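Local coordinates for protein naphthalene dioxygenase large subunit (Rhodococcus sp., PDB 2B1X) that serves as the large subunit of a Rieske-type ring-hydroxylating dioxygenase, carrying a [2Fe-2S] cluster and a mononuclear iron centre, at residues Val17-Val23 and Arg425-Glu429. Residues are numbered along the deposited sequence; the frame is centred on the assembly and turned at random.
Sequences VNSDWTV and RNFLE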
ATOM      1  N   VAL A  17       8.933 -16.848  32.306  1.00 17.39           N
ATOM      2  CA  VAL A  17       8.468 -17.985  31.535  1.00 17.12           C
ATOM      3  C   VAL A  17       8.423 -19.237  32.393  1.00 17.41           C
ATOM      4  O   VAL A  17       7.530 -20.058  32.226  1.00 17.38           O
ATOM      5  CB  VAL A  17       9.276 -18.195  30.219  1.00 16.79           C
ATOM      6  CG1 VAL A  17      10.695 -18.706  30.490  1.00 15.78           C
ATOM      7  CG2 VAL A  17       8.557 -19.135  29.304  1.00 16.52           C
ATOM      8  N   ASN A  18       9.341 -19.358  33.344  1.00 18.25           N
ATOM      9  CA  ASN A  18       9.341 -20.525  34.229  1.00 18.86           C
ATOM     10  C   ASN A  18       8.976 -20.263  35.691  1.00 18.97           C
ATOM     11  O   ASN A  18       9.035 -21.172  36.500  1.00 19.22           O
ATOM     12  CB  ASN A  18      10.684 -21.268  34.183  1.00 18.85           C
ATOM     13  CG  ASN A  18      11.014 -21.793  32.809  1.00 20.59           C
ATOM     14  OD1 ASN A  18      10.181 -22.458  32.154  1.00 22.30           O
ATOM     15  ND2 ASN A  18      12.239 -21.499  32.348  1.00 20.80           N
ATOM     16  N   SER A  19       8.624 -19.037  36.052  1.00 18.81           N
ATOM     17  CA  SER A  19       8.142 -18.796  37.418  1.00 18.73           C
ATOM     18  C   SER A  19       6.644 -18.464  37.411  1.00 18.11           C
ATOM     19  O   SER A  19       5.835 -19.289  37.834  1.00 18.28           O
ATOM     20  CB  SER A  19       8.972 -17.732  38.126  1.00 18.38           C
ATOM     21  OG  SER A  19       9.048 -16.586  37.305  1.00 23.58           O
ATOM     22  N   ASP A  20       6.276 -17.281  36.903  1.00 17.77           N
ATOM     23  CA  ASP A  20       4.862 -16.922  36.703  1.00 16.86           C
ATOM     24  C   ASP A  20       4.205 -17.751  35.585  1.00 15.60           C
ATOM     25  O   ASP A  20       2.996 -17.838  35.534  1.00 15.08           O
ATOM     26  CB  ASP A  20       4.721 -15.419  36.364  1.00 17.60           C
ATOM     27  CG  ASP A  20       5.032 -14.506  37.546  1.00 20.10           C
ATOM     28  OD1 ASP A  20       5.218 -15.007  38.682  1.00 20.89           O
ATOM     29  OD2 ASP A  20       5.119 -13.262  37.447  1.00 22.57           O
ATOM     30  N   TRP A  21       5.019 -18.348  34.702  1.00 15.07           N
ATOM     31  CA  TRP A  21       4.550 -18.966  33.446  1.00 14.60           C
ATOM     32  C   TRP A  21       3.810 -17.946  32.552  1.00 14.09           C
ATOM     33  O   TRP A  21       2.715 -18.229  32.052  1.00 12.83           O
ATOM     34  CB  TRP A  21       3.672 -20.203  33.702  1.00 13.93           C
ATOM     35  CG  TRP A  21       4.391 -21.395  34.359  1.00 15.06           C
ATOM     36  CD1 TRP A  21       5.531 -21.347  35.123  1.00 15.79           C
ATOM     37  CD2 TRP A  21       4.021 -22.784  34.291  1.00 14.81           C
ATOM     38  NE1 TRP A  21       5.879 -22.611  35.543  1.00 17.05           N
ATOM     39  CE2 TRP A  21       4.966 -23.513  35.063  1.00 16.15           C
ATOM     40  CE3 TRP A  21       2.962 -23.488  33.695  1.00 15.14           C
ATOM     41  CZ2 TRP A  21       4.908 -24.911  35.220  1.00 15.59           C
ATOM     42  CZ3 TRP A  21       2.891 -24.871  33.864  1.00 15.56           C
ATOM     43  CH2 TRP A  21       3.871 -25.570  34.616  1.00 15.46           C
ATOM     44  N   THR A  22       4.388 -16.757  32.419  1.00 13.79           N
ATOM     45  CA  THR A  22       3.884 -15.740  31.496  1.00 14.61           C
ATOM     46  C   THR A  22       5.016 -15.308  30.591  1.00 14.37           C
ATOM     47  O   THR A  22       6.164 -15.639  30.851  1.00 14.93           O
ATOM     48  CB  THR A  22       3.301 -14.512  32.213  1.00 14.16           C
ATOM     49  OG1 THR A  22       4.349 -13.805  32.885  1.00 15.47           O
ATOM     50  CG2 THR A  22       2.309 -14.918  33.325  1.00 15.13           C
ATOM     51  N   VAL A  23       4.688 -14.578  29.534  1.00 14.67           N
ATOM     52  CA  VAL A  23       5.694 -14.029  28.600  1.00 14.36           C
ATOM     53  C   VAL A  23       5.232 -12.608  28.246  1.00 14.64           C
ATOM     54  O   VAL A  23       4.027 -12.419  28.095  1.00 14.58           O
ATOM     55  CB  VAL A  23       5.824 -14.932  27.312  1.00 14.47           C
ATOM     56  CG1 VAL A  23       6.725 -14.258  26.220  1.00 15.51           C
ATOM     57  CG2 VAL A  23       6.407 -16.262  27.665  1.00 12.67           C
ATOM     58  N   ARG A 425       5.964 -22.551  26.087  1.00 11.06           N
ATOM     59  CA  ARG A 425       6.919 -21.922  26.989  1.00 11.41           C
ATOM     60  C   ARG A 425       8.365 -22.227  26.609  1.00 10.63           C
ATOM     61  O   ARG A 425       9.216 -21.348  26.668  1.00 10.66           O
ATOM     62  CB  ARG A 425       6.666 -22.400  28.418  1.00 10.92           C
ATOM     63  CG  ARG A 425       5.488 -21.631  29.103  1.00 15.25           C
ATOM     64  CD  ARG A 425       5.602 -21.652  30.618  1.00 18.13           C
ATOM     65  NE  ARG A 425       5.257 -22.971  30.987  1.00 20.06           N
ATOM     66  CZ  ARG A 425       5.966 -23.826  31.697  1.00 21.52           C
ATOM     67  NH1 ARG A 425       7.143 -23.535  32.257  1.00 22.11           N
ATOM     68  NH2 ARG A 425       5.435 -25.013  31.863  1.00 20.49           N
ATOM     69  N   ASN A 426       8.628 -23.496  26.291  1.00 10.21           N
ATOM     70  CA  ASN A 426       9.921 -23.960  25.786  1.00 10.51           C
ATOM     71  C   ASN A 426      10.301 -23.290  24.463  1.00 10.49           C
ATOM     72  O   ASN A 426      11.453 -22.976  24.224  1.00 11.84           O
ATOM     73  CB  ASN A 426       9.856 -25.485  25.604  1.00  9.92           C
ATOM     74  CG  ASN A 426      11.154 -26.091  25.092  1.00 10.78           C
ATOM     75  OD1 ASN A 426      12.188 -26.008  25.738  1.00  9.65           O
ATOM     76  ND2 ASN A 426      11.090 -26.735  23.932  1.00 12.46           N
ATOM     77  N   PHE A 427       9.324 -23.084  23.594  1.00 11.09           N
ATOM     78  CA  PHE A 427       9.585 -22.468  22.303  1.00 11.01           C
ATOM     79  C   PHE A 427      10.024 -21.014  22.552  1.00 11.52           C
ATOM     80  O   PHE A 427      11.028 -20.555  22.013  1.00 12.00           O
ATOM     81  CB  PHE A 427       8.308 -22.553  21.450  1.00 11.32           C
ATOM     82  CG  PHE A 427       8.386 -21.811  20.140  1.00 12.00           C
ATOM     83  CD1 PHE A 427       8.650 -22.497  18.969  1.00 12.81           C
ATOM     84  CD2 PHE A 427       8.132 -20.437  20.086  1.00 10.68           C
ATOM     85  CE1 PHE A 427       8.697 -21.834  17.740  1.00 12.05           C
ATOM     86  CE2 PHE A 427       8.195 -19.757  18.853  1.00 14.42           C
ATOM     87  CZ  PHE A 427       8.453 -20.486  17.678  1.00 11.60           C
ATOM     88  N   LEU A 428       9.264 -20.305  23.388  1.00 11.27           N
ATOM     89  CA  LEU A 428       9.531 -18.890  23.632  1.00 11.13           C
ATOM     90  C   LEU A 428      10.763 -18.683  24.476  1.00 10.82           C
ATOM     91  O   LEU A 428      11.434 -17.667  24.343  1.00 11.72           O
ATOM     92  CB  LEU A 428       8.308 -18.221  24.280  1.00 10.20           C
ATOM     93  CG  LEU A 428       7.161 -18.033  23.296  1.00 10.52           C
ATOM     94  CD1 LEU A 428       5.926 -17.509  24.011  1.00 12.29           C
ATOM     95  CD2 LEU A 428       7.551 -17.135  22.097  1.00  9.64           C
ATOM     96  N   GLU A 429      11.050 -19.629  25.366  1.00 11.73           N
ATOM     97  CA  GLU A 429      12.293 -19.582  26.143  1.00 12.06           C
ATOM     98  C   GLU A 429      13.499 -19.620  25.226  1.00 11.41           C
ATOM     99  O   GLU A 429      14.444 -18.811  25.398  1.00 12.82           O
ATOM    100  CB  GLU A 429      12.376 -20.746  27.172  1.00 12.07           C
ATOM    101  CG  GLU A 429      13.686 -20.752  27.958  1.00 15.47           C
ATOM    102  CD  GLU A 429      13.772 -21.817  29.038  1.00 22.28           C
ATOM    103  OE1 GLU A 429      13.524 -23.011  28.763  1.00 25.16           O
ATOM    104  OE2 GLU A 429      14.128 -21.458  30.172  1.00 26.72           O
TER
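Arg-425 stacks its guanidinium flat over one face of the Trp-21 indole, planes 12° apart, which is also a cation-pi contact: CZ stands 3.5 Å from the centroid of the six-membered ring, close to its normal. Arg-425 NH2 reaches furthest over the benzo part, 3.2 Å from Trp-21 CH2, while NE lies nearest CD2 and CE3, and NH1 is near NE1 and CE2. A bend in the arginine chain at chi3 (-73°) turns the planar group onto the ring. Polar contacts meet the guanidinium at its edge: Arg-425 NH1 gives a weak hydrogen bond to Val-17 O (3.5 Å), and Asn-18 OD1 lies 3.2 Å from Arg-425 NH1, its amide nearly perpendicular to the guanidinium. Asn-18 ND2 donates to Glu-429 OE2 at 2.9 Å; the acceptor lies close to the amide plane, but the donor comes from well above the carboxylate plane. The contact ties the turn between N-terminal helix 4-16 and strand 22-24 to C-terminal helix 422-436, whose residues 425-429 belong to the Bet v 1-like (helix-grip) catalytic domain; strand 22-24 pairs antiparallel with 392-394. Apolar packing completes the join. Val-17 CG2 sits 3.9 Å from Arg-425 CB, and Leu-428 CD1 touches both methyls of Val-23, the nearer being CG2 at 3.9 Å. Tyr-395 touches both Arg-425 and Leu-428, and Glu-429 also packs on Leu-14 of helix 4-16.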